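Local coordinates for protein enolase-phosphatase E1 (PDB 2G80) that probably enolises and then dephosphorylates a diketo-methylthiopentyl phosphate in methionine salvage, as a magnesium-dependent phosphatase of the HAD-like superfamily, at residues E216-A221 / G241-V246. Numbering follows the deposited sequence.
Sequences ELDAAA and GQKYQV
Leu217, on the helical turns of 216-221, and Tyr244, in the irregular segment 241-246, are the residues whose CA atoms come nearest across the contact, 8.6 Å apart, a gap that side chains bridge. The Tyr244 ring reaches across it and is clasped on both faces. Over the centre of one face stands the Leu217 methyl CD1, a CH-pi contact 4.0 Å from the centroid and only 10° off the ring normal, while CB of the same leucine packs against Tyr244 CZ. On the opposite face lies CG of Lys243, the tyrosine's own chain neighbour. That lysine sets CG between its backbone N and carbonyl carbon (chi1 67°), which lays the aliphatic chain along the ring, and a bend at chi4 of -61° then directs the ammonium group to Asp218.

At the ring edge, the single carboxylate oxygen OD1 of Asp218 receives two donors. Tyr244 OH gives it a hydrogen bond modelled as very short, OH to OD1 2.4 Å, a length to be read cautiously at this resolution. Lys243 NZ forms a salt bridge to Asp218 OD1 at 2.7 Å, entering on the syn side. The lysine's charge would be expected to stabilise the carboxylate. At the root of the tyrosine, the Gln242 side chain folds back on its own segment: Tyr244 N donates to Gln242 OE1 from above the carbonyl plane, and Gln242 NE2 to Tyr244 O at 2.7 Å, so that the two ends of the Gln242 side-chain amide take up the N-H and the carbonyl of Tyr244 and hold its main chain.

This surface contact ties helix 214-221 to the loop entering edge strand 246-247 of the parallel, Rossmann-like HAD sheet. Leu217 and Tyr244 both rest on Thr227 of strand 226-230, and Leu217 also meets Phe209 and Ser211 of strand 207-211.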
ATOM      1  N   GLU A 216      14.830  -0.861  -3.657  1.00 38.42           N
ATOM      2  CA  GLU A 216      14.208   0.415  -3.349  1.00 37.26           C
ATOM      3  C   GLU A 216      15.197   1.247  -2.514  1.00 35.82           C
ATOM      4  O   GLU A 216      15.399   2.415  -2.782  1.00 34.76           O
ATOM      5  CB  GLU A 216      12.885   0.215  -2.574  1.00 37.24           C
ATOM      6  CG  GLU A 216      11.797  -0.516  -3.392  1.00 39.09           C
ATOM      7  CD  GLU A 216      10.464  -0.692  -2.645  1.00 42.11           C
ATOM      8  OE1 GLU A 216      10.325  -0.240  -1.475  1.00 48.48           O
ATOM      9  OE2 GLU A 216       9.533  -1.279  -3.247  1.00 51.44           O
ATOM     10  N   LEU A 217      15.791   0.625  -1.498  1.00 34.78           N
ATOM     11  CA  LEU A 217      16.746   1.279  -0.610  1.00 34.34           C
ATOM     12  C   LEU A 217      17.972   1.756  -1.376  1.00 34.28           C
ATOM     13  O   LEU A 217      18.445   2.860  -1.114  1.00 37.04           O
ATOM     14  CB  LEU A 217      17.145   0.354   0.549  1.00 36.05           C
ATOM     15  CG  LEU A 217      16.079  -0.114   1.568  1.00 33.71           C
ATOM     16  CD1 LEU A 217      16.750  -1.022   2.553  1.00 31.54           C
ATOM     17  CD2 LEU A 217      15.339   1.028   2.352  1.00 27.95           C
ATOM     18  N   ASP A 218      18.458   0.946  -2.326  1.00 33.35           N
ATOM     19  CA  ASP A 218      19.579   1.314  -3.212  1.00 34.34           C
ATOM     20  C   ASP A 218      19.258   2.569  -4.040  1.00 34.90           C
ATOM     21  O   ASP A 218      20.117   3.418  -4.219  1.00 34.72           O
ATOM     22  CB  ASP A 218      19.895   0.206  -4.231  1.00 35.92           C
ATOM     23  CG  ASP A 218      20.537  -1.034  -3.631  1.00 40.89           C
ATOM     24  OD1 ASP A 218      20.945  -1.054  -2.465  1.00 47.54           O
ATOM     25  OD2 ASP A 218      20.630  -2.033  -4.368  1.00 55.61           O
ATOM     26  N   ALA A 219      18.047   2.632  -4.594  1.00 35.31           N
ATOM     27  CA  ALA A 219      17.604   3.783  -5.396  1.00 36.89           C
ATOM     28  C   ALA A 219      17.588   5.059  -4.537  1.00 34.77           C
ATOM     29  O   ALA A 219      18.112   6.089  -4.948  1.00 34.92           O
ATOM     30  CB  ALA A 219      16.241   3.513  -6.002  1.00 38.66           C
ATOM     31  N   ALA A 220      17.036   4.938  -3.333  1.00 33.66           N
ATOM     32  CA  ALA A 220      16.955   6.019  -2.341  1.00 32.20           C
ATOM     33  C   ALA A 220      18.333   6.533  -1.941  1.00 32.43           C
ATOM     34  O   ALA A 220      18.560   7.749  -1.921  1.00 31.51           O
ATOM     35  CB  ALA A 220      16.186   5.554  -1.097  1.00 30.83           C
ATOM     36  N   ALA A 221      19.257   5.594  -1.675  1.00 30.83           N
ATOM     37  CA  ALA A 221      20.625   5.918  -1.296  1.00 31.59           C
ATOM     38  C   ALA A 221      21.403   6.714  -2.367  1.00 33.09           C
ATOM     39  O   ALA A 221      22.366   7.402  -2.018  1.00 32.41           O
ATOM     40  CB  ALA A 221      21.389   4.648  -0.879  1.00 32.64           C
ATOM     41  N   GLY A 241      25.279 -12.012   4.039  1.00 64.07           N
ATOM     42  CA  GLY A 241      26.188 -10.982   3.518  1.00 64.36           C
ATOM     43  C   GLY A 241      25.400  -9.887   2.828  1.00 64.02           C
ATOM     44  O   GLY A 241      25.149  -9.989   1.615  1.00 65.44           O
ATOM     45  N   GLN A 242      24.975  -8.870   3.599  1.00 60.77           N
ATOM     46  CA  GLN A 242      24.223  -7.713   3.052  1.00 56.08           C
ATOM     47  C   GLN A 242      24.506  -6.389   3.814  1.00 54.27           C
ATOM     48  O   GLN A 242      24.619  -6.356   5.044  1.00 53.40           O
ATOM     49  CB  GLN A 242      22.729  -8.040   2.896  1.00 55.06           C
ATOM     50  CG  GLN A 242      21.890  -8.106   4.178  1.00 54.28           C
ATOM     51  CD  GLN A 242      21.416  -6.749   4.693  1.00 51.77           C
ATOM     52  OE1 GLN A 242      21.074  -5.862   3.916  1.00 58.75           O
ATOM     53  NE2 GLN A 242      21.385  -6.592   6.008  1.00 48.70           N
ATOM     54  N   LYS A 243      24.590  -5.304   3.046  1.00 53.51           N
ATOM     55  CA  LYS A 243      25.019  -3.981   3.539  1.00 53.84           C
ATOM     56  C   LYS A 243      24.091  -3.160   4.441  1.00 52.88           C
ATOM     57  O   LYS A 243      24.577  -2.298   5.183  1.00 54.29           O
ATOM     58  CB  LYS A 243      25.448  -3.101   2.344  1.00 55.01           C
ATOM     59  CG  LYS A 243      24.336  -2.690   1.350  1.00 52.81           C
ATOM     60  CD  LYS A 243      24.958  -2.027   0.144  1.00 53.96           C
ATOM     61  CE  LYS A 243      23.939  -1.394  -0.758  1.00 61.58           C
ATOM     62  NZ  LYS A 243      22.986  -2.399  -1.306  1.00 70.96           N
ATOM     63  N   TYR A 244      22.792  -3.444   4.424  1.00 50.18           N
ATOM     64  CA  TYR A 244      21.816  -2.634   5.174  1.00 48.20           C
ATOM     65  C   TYR A 244      21.603  -2.993   6.626  1.00 47.48           C
ATOM     66  O   TYR A 244      21.723  -4.158   7.006  1.00 47.96           O
ATOM     67  CB  TYR A 244      20.475  -2.630   4.452  1.00 47.26           C
ATOM     68  CG  TYR A 244      20.557  -1.950   3.124  1.00 44.75           C
ATOM     69  CD1 TYR A 244      20.805  -0.580   3.072  1.00 48.94           C
ATOM     70  CD2 TYR A 244      20.401  -2.652   1.916  1.00 44.02           C
ATOM     71  CE1 TYR A 244      20.908   0.099   1.863  1.00 55.76           C
ATOM     72  CE2 TYR A 244      20.468  -1.967   0.669  1.00 49.38           C
ATOM     73  CZ  TYR A 244      20.719  -0.575   0.675  1.00 55.94           C
ATOM     74  OH  TYR A 244      20.840   0.204  -0.448  1.00 50.01           O
ATOM     75  N   GLN A 245      21.310  -1.970   7.436  1.00 45.99           N
ATOM     76  CA  GLN A 245      20.930  -2.204   8.814  1.00 47.95           C
ATOM     77  C   GLN A 245      19.518  -2.803   8.767  1.00 45.91           C
ATOM     78  O   GLN A 245      18.658  -2.308   8.027  1.00 46.39           O
ATOM     79  CB  GLN A 245      20.969  -0.942   9.677  1.00 49.12           C
ATOM     80  CG  GLN A 245      20.536  -1.268  11.132  1.00 56.81           C
ATOM     81  CD  GLN A 245      21.156  -0.404  12.215  1.00 67.04           C
ATOM     82  OE1 GLN A 245      21.756   0.650  11.953  1.00 68.11           O
ATOM     83  NE2 GLN A 245      21.016  -0.866  13.463  1.00 65.01           N
ATOM     84  N   VAL A 246      19.309  -3.884   9.517  1.00 45.71           N
ATOM     85  CA  VAL A 246      18.027  -4.613   9.549  1.00 45.66           C
ATOM     86  C   VAL A 246      17.203  -4.203  10.761  1.00 44.39           C
ATOM     87  O   VAL A 246      17.735  -4.162  11.867  1.00 44.85           O
ATOM     88  CB  VAL A 246      18.244  -6.148   9.582  1.00 46.99           C
ATOM     89  CG1 VAL A 246      16.898  -6.910   9.640  1.00 47.79           C
ATOM     90  CG2 VAL A 246      19.074  -6.603   8.350  1.00 48.86           C
TER